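Local coordinates for protein inositol-3-phosphate synthase (Caenorhabditis elegans, PDB 1VKO) that belongs to the myo-inositol-1-phosphate synthase family and binds nicotinamide-adenine-dinucleotide with a Rossmann-type domain, at residues A[193-205]-A[275-287]. Numbering follows the deposited sequence.
Sequences PLPSIYYPDFIAS and NEDEVSPSNIFAV. With NAD (nicotinamide-adenine-dinucleotide), chain G.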
# COMPACT_ATOMS: atom_id res chain seq x y z
N PRO A 193 21.87 -35.21 -3.78
CA PRO A 193 21.73 -35.10 -5.23
C PRO A 193 22.96 -35.59 -5.97
O PRO A 193 24.07 -35.48 -5.45
CB PRO A 193 21.59 -33.60 -5.45
CG PRO A 193 21.08 -33.08 -4.15
CD PRO A 193 21.79 -33.88 -3.12
N LEU A 194 22.76 -36.12 -7.17
CA LEU A 194 23.85 -36.50 -8.08
C LEU A 194 24.68 -35.25 -8.47
O LEU A 194 24.18 -34.15 -8.41
CB LEU A 194 23.30 -37.23 -9.31
CG LEU A 194 22.32 -38.40 -9.07
CD1 LEU A 194 21.68 -38.86 -10.35
CD2 LEU A 194 22.99 -39.55 -8.39
N PRO A 195 25.95 -35.43 -8.78
CA PRO A 195 26.75 -34.30 -9.27
C PRO A 195 26.28 -33.82 -10.63
O PRO A 195 25.70 -34.59 -11.39
CB PRO A 195 28.18 -34.85 -9.33
CG PRO A 195 28.05 -36.31 -9.25
CD PRO A 195 26.74 -36.66 -8.60
N SER A 196 26.43 -32.53 -10.88
CA SER A 196 25.90 -31.95 -12.11
C SER A 196 26.98 -31.34 -12.96
O SER A 196 28.15 -31.31 -12.60
CB SER A 196 24.85 -30.87 -11.80
OG SER A 196 23.86 -30.86 -12.81
N ILE A 197 26.55 -30.81 -14.10
CA ILE A 197 27.40 -30.08 -15.02
C ILE A 197 27.47 -28.70 -14.41
O ILE A 197 26.45 -28.15 -14.03
CB ILE A 197 26.69 -30.02 -16.38
CG1 ILE A 197 26.42 -31.43 -16.88
CG2 ILE A 197 27.49 -29.25 -17.43
CD1 ILE A 197 25.52 -31.45 -18.08
N TYR A 198 28.68 -28.13 -14.32
CA TYR A 198 28.86 -26.75 -13.86
C TYR A 198 29.71 -25.99 -14.86
O TYR A 198 30.89 -26.25 -14.97
CB TYR A 198 29.55 -26.79 -12.48
CG TYR A 198 29.92 -25.43 -11.90
CD1 TYR A 198 29.05 -24.35 -11.98
CD2 TYR A 198 31.14 -25.22 -11.28
CE1 TYR A 198 29.37 -23.13 -11.46
CE2 TYR A 198 31.47 -23.99 -10.75
CZ TYR A 198 30.58 -22.95 -10.84
OH TYR A 198 30.87 -21.70 -10.35
N TYR A 199 29.13 -25.04 -15.60
CA TYR A 199 29.95 -24.17 -16.46
C TYR A 199 29.88 -22.74 -15.90
O TYR A 199 28.92 -22.01 -16.18
CB TYR A 199 29.50 -24.22 -17.93
CG TYR A 199 29.47 -25.61 -18.59
CD1 TYR A 199 30.26 -26.67 -18.13
CD2 TYR A 199 28.67 -25.84 -19.70
CE1 TYR A 199 30.22 -27.91 -18.74
CE2 TYR A 199 28.62 -27.08 -20.30
CZ TYR A 199 29.38 -28.12 -19.82
OH TYR A 199 29.33 -29.36 -20.45
N PRO A 200 30.87 -22.34 -15.10
CA PRO A 200 30.76 -21.14 -14.26
C PRO A 200 30.17 -19.93 -15.00
O PRO A 200 29.35 -19.18 -14.47
CB PRO A 200 32.20 -20.87 -13.86
CG PRO A 200 32.85 -22.23 -13.87
CD PRO A 200 32.20 -22.97 -14.99
N ASP A 201 30.57 -19.80 -16.26
CA ASP A 201 30.20 -18.72 -17.16
C ASP A 201 28.70 -18.57 -17.54
O ASP A 201 28.28 -17.51 -18.07
CB ASP A 201 31.10 -18.80 -18.42
CG ASP A 201 31.55 -20.28 -18.78
OD1 ASP A 201 31.95 -21.08 -17.88
OD2 ASP A 201 31.54 -20.72 -19.97
N PHE A 202 27.88 -19.59 -17.26
CA PHE A 202 26.43 -19.51 -17.53
C PHE A 202 25.55 -19.07 -16.36
O PHE A 202 24.36 -18.85 -16.56
CB PHE A 202 25.87 -20.80 -18.19
CG PHE A 202 26.29 -21.00 -19.64
CD1 PHE A 202 27.50 -21.57 -19.96
CD2 PHE A 202 25.46 -20.60 -20.69
CE1 PHE A 202 27.93 -21.71 -21.29
CE2 PHE A 202 25.87 -20.77 -22.02
CZ PHE A 202 27.09 -21.33 -22.31
N ILE A 203 26.09 -18.90 -15.14
CA ILE A 203 25.28 -18.35 -14.01
C ILE A 203 25.98 -17.23 -13.26
O ILE A 203 27.10 -16.86 -13.66
CB ILE A 203 24.86 -19.46 -13.00
CG1 ILE A 203 26.04 -19.94 -12.18
CG2 ILE A 203 24.22 -20.66 -13.71
CD1 ILE A 203 25.82 -21.31 -11.57
N ALA A 204 25.36 -16.66 -12.20
CA ALA A 204 25.99 -15.60 -11.38
C ALA A 204 27.31 -16.08 -10.77
O ALA A 204 27.35 -17.05 -10.01
CB ALA A 204 25.07 -15.14 -10.29
N SER A 205 28.39 -15.38 -11.10
CA SER A 205 29.72 -15.74 -10.56
C SER A 205 29.74 -15.94 -9.02
O SER A 205 30.68 -16.56 -8.47
CB SER A 205 30.81 -14.75 -11.06
OG SER A 205 30.86 -13.57 -10.29
N ASN A 275 32.69 -29.41 -28.85
CA ASN A 275 32.92 -28.72 -27.58
C ASN A 275 32.77 -27.20 -27.61
O ASN A 275 33.48 -26.47 -26.92
CB ASN A 275 34.27 -29.09 -26.99
CG ASN A 275 34.20 -29.33 -25.53
OD1 ASN A 275 33.42 -30.18 -25.08
ND2 ASN A 275 35.00 -28.61 -24.76
N GLU A 276 31.80 -26.77 -28.39
CA GLU A 276 31.45 -25.39 -28.56
C GLU A 276 31.19 -24.70 -27.22
O GLU A 276 30.73 -25.33 -26.27
CB GLU A 276 30.21 -25.35 -29.45
CG GLU A 276 29.70 -23.98 -29.81
CD GLU A 276 30.76 -23.14 -30.48
OE1 GLU A 276 31.27 -23.57 -31.55
OE2 GLU A 276 31.08 -22.07 -29.90
N ASP A 277 31.46 -23.40 -27.16
CA ASP A 277 31.31 -22.64 -25.94
C ASP A 277 29.88 -22.25 -25.61
O ASP A 277 29.46 -22.46 -24.49
CB ASP A 277 32.22 -21.40 -25.97
CG ASP A 277 33.51 -21.61 -25.20
OD1 ASP A 277 33.52 -21.35 -23.99
OD2 ASP A 277 34.56 -22.05 -25.71
N GLU A 278 29.15 -21.67 -26.57
CA GLU A 278 27.75 -21.28 -26.39
C GLU A 278 26.83 -22.49 -26.38
O GLU A 278 25.82 -22.53 -27.08
CB GLU A 278 27.29 -20.28 -27.49
CG GLU A 278 27.73 -18.82 -27.31
CD GLU A 278 27.33 -18.21 -25.97
OE1 GLU A 278 26.13 -18.02 -25.72
OE2 GLU A 278 28.22 -17.90 -25.16
N VAL A 279 27.17 -23.49 -25.59
CA VAL A 279 26.30 -24.62 -25.32
C VAL A 279 26.20 -24.74 -23.80
O VAL A 279 27.18 -25.05 -23.14
CB VAL A 279 26.84 -25.93 -25.96
CG1 VAL A 279 26.03 -27.15 -25.52
CG2 VAL A 279 26.82 -25.80 -27.48
N SER A 280 25.02 -24.45 -23.27
CA SER A 280 24.81 -24.36 -21.83
C SER A 280 24.63 -25.72 -21.17
O SER A 280 24.27 -26.69 -21.84
CB SER A 280 23.59 -23.49 -21.52
OG SER A 280 22.38 -24.23 -21.62
N PRO A 281 24.85 -25.77 -19.86
CA PRO A 281 24.49 -26.92 -19.04
C PRO A 281 23.02 -27.30 -19.25
O PRO A 281 22.69 -28.49 -19.29
CB PRO A 281 24.68 -26.39 -17.63
CG PRO A 281 25.83 -25.41 -17.80
CD PRO A 281 25.46 -24.70 -19.03
N SER A 282 22.15 -26.29 -19.39
CA SER A 282 20.74 -26.56 -19.57
C SER A 282 20.45 -27.10 -20.95
O SER A 282 19.45 -27.76 -21.11
CB SER A 282 19.86 -25.35 -19.27
OG SER A 282 19.88 -24.41 -20.32
N ASN A 283 21.31 -26.84 -21.93
CA ASN A 283 21.18 -27.44 -23.26
C ASN A 283 21.49 -28.93 -23.18
O ASN A 283 20.83 -29.72 -23.81
CB ASN A 283 22.17 -26.83 -24.23
CG ASN A 283 21.73 -25.46 -24.79
OD1 ASN A 283 22.55 -24.72 -25.31
ND2 ASN A 283 20.45 -25.14 -24.70
N ILE A 284 22.50 -29.30 -22.39
CA ILE A 284 22.96 -30.68 -22.29
C ILE A 284 21.93 -31.54 -21.58
O ILE A 284 21.53 -32.56 -22.12
CB ILE A 284 24.41 -30.78 -21.70
CG1 ILE A 284 25.42 -30.14 -22.68
CG2 ILE A 284 24.82 -32.23 -21.55
CD1 ILE A 284 26.69 -29.63 -22.06
N PHE A 285 21.44 -31.10 -20.41
CA PHE A 285 20.25 -31.74 -19.86
C PHE A 285 19.11 -31.86 -20.87
O PHE A 285 18.56 -32.93 -21.01
CB PHE A 285 19.77 -31.04 -18.60
CG PHE A 285 20.65 -31.24 -17.42
CD1 PHE A 285 20.50 -32.39 -16.63
CD2 PHE A 285 21.64 -30.31 -17.10
CE1 PHE A 285 21.34 -32.59 -15.50
CE2 PHE A 285 22.48 -30.49 -15.96
CZ PHE A 285 22.34 -31.65 -15.16
N ALA A 286 18.74 -30.80 -21.59
CA ALA A 286 17.59 -30.96 -22.49
C ALA A 286 17.89 -32.08 -23.47
O ALA A 286 17.05 -32.98 -23.68
CB ALA A 286 17.24 -29.65 -23.21
N VAL A 287 19.10 -32.06 -24.04
CA VAL A 287 19.55 -33.13 -24.96
C VAL A 287 19.61 -34.53 -24.32
O VAL A 287 19.09 -35.49 -24.87
CB VAL A 287 20.87 -32.71 -25.67
CG1 VAL A 287 21.42 -33.83 -26.54
CG2 VAL A 287 20.61 -31.50 -26.54
PA NAD G . 17.78 -21.96 -5.39
O1A NAD G . 19.08 -21.30 -5.40
O2A NAD G . 17.37 -22.17 -3.99
O5B NAD G . 17.92 -23.29 -6.23
C5B NAD G . 18.93 -23.43 -7.18
C4B NAD G . 19.65 -24.74 -6.91
O4B NAD G . 20.17 -25.22 -8.12
C3B NAD G . 20.81 -24.57 -5.97
O3B NAD G . 20.82 -25.76 -5.21
C2B NAD G . 22.04 -24.62 -6.83
O2B NAD G . 22.95 -25.45 -6.11
C1B NAD G . 21.55 -25.41 -8.04
N9A NAD G . 22.23 -25.26 -9.35
C8A NAD G . 22.77 -24.15 -9.94
N7A NAD G . 23.29 -24.52 -11.13
C5A NAD G . 23.12 -25.84 -11.34
C6A NAD G . 23.49 -26.73 -12.36
N6A NAD G . 24.22 -26.37 -13.43
N1A NAD G . 23.17 -28.05 -12.23
C2A NAD G . 22.52 -28.51 -11.11
N3A NAD G . 22.21 -27.64 -10.12
C4A NAD G . 22.48 -26.32 -10.21
O3 NAD G . 16.67 -21.12 -6.22
PN NAD G . 15.14 -21.58 -6.21
O1N NAD G . 15.13 -23.03 -5.91
O2N NAD G . 14.42 -20.66 -5.33
O5D NAD G . 14.64 -21.49 -7.75
C5D NAD G . 15.41 -22.03 -8.80
C4D NAD G . 15.10 -21.43 -10.19
O4D NAD G . 13.71 -21.38 -10.40
C3D NAD G . 15.63 -20.01 -10.39
O3D NAD G . 16.14 -19.90 -11.69
C2D NAD G . 14.37 -19.17 -10.39
O2D NAD G . 14.42 -18.00 -11.20
C1D NAD G . 13.38 -20.14 -10.98
N1N NAD G . 12.07 -19.60 -10.66
C2N NAD G . 11.69 -19.48 -9.36
C3N NAD G . 10.45 -18.94 -9.08
C7N NAD G . 9.94 -19.18 -7.71
O7N NAD G . 10.84 -19.83 -6.83
N7N NAD G . 8.70 -18.80 -7.38
C4N NAD G . 9.58 -18.53 -10.11
C5N NAD G . 10.00 -18.64 -11.41
C6N NAD G . 11.26 -19.18 -11.69
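Pro281, the first residue of helix 281-291, presses its ring against two aromatic side chains of the loop 193-205, a case of a helix start packing against a loop that touches a bound dinucleotide. Its CG comes within 3.4 Å of Tyr199 CD2, while its CD makes an off-centre CH-pi contact with the Phe202 ring. The middle of that same ring is covered by backbone: Ser280 CA makes a CH-pi contact 3.8 Å from the centroid, 13° off the ring normal. Asp277 O meets the Phe202 ring in its plane, 3.4 Å from CZ.

Apolar packing continues along the helix. With CG1 of Ile197 anti to its carbonyl carbon (chi1 -59°), CD1 extends to Ile284 CG2 at 3.6 Å and also touches Phe285, while the CG2 branch meets Pro281 CB. Ile284 CD1 sits at the edge of the Tyr199 ring, whose hydroxyl is hydrogen-bonded to ND1 of His223 on helix 220-238.

In this Rossmann-type domain, the loop carries part of the adenine pocket. Ser196 OG donates to N1A of nicotinamide-adenine-dinucleotide at 3.0 Å, and N6A of the same molecule gives a weak, bent bond to Ile197 O.

At the helix start, Ser280 is the N-cap, and its backbone N is hydrogen-bonded to Asn283 OD1 at 3.2 Å from above the amide carbonyl plane. Farther out, Asp201 OD2 and Asp277 OD1, two like charges, stand 4.5 Å apart.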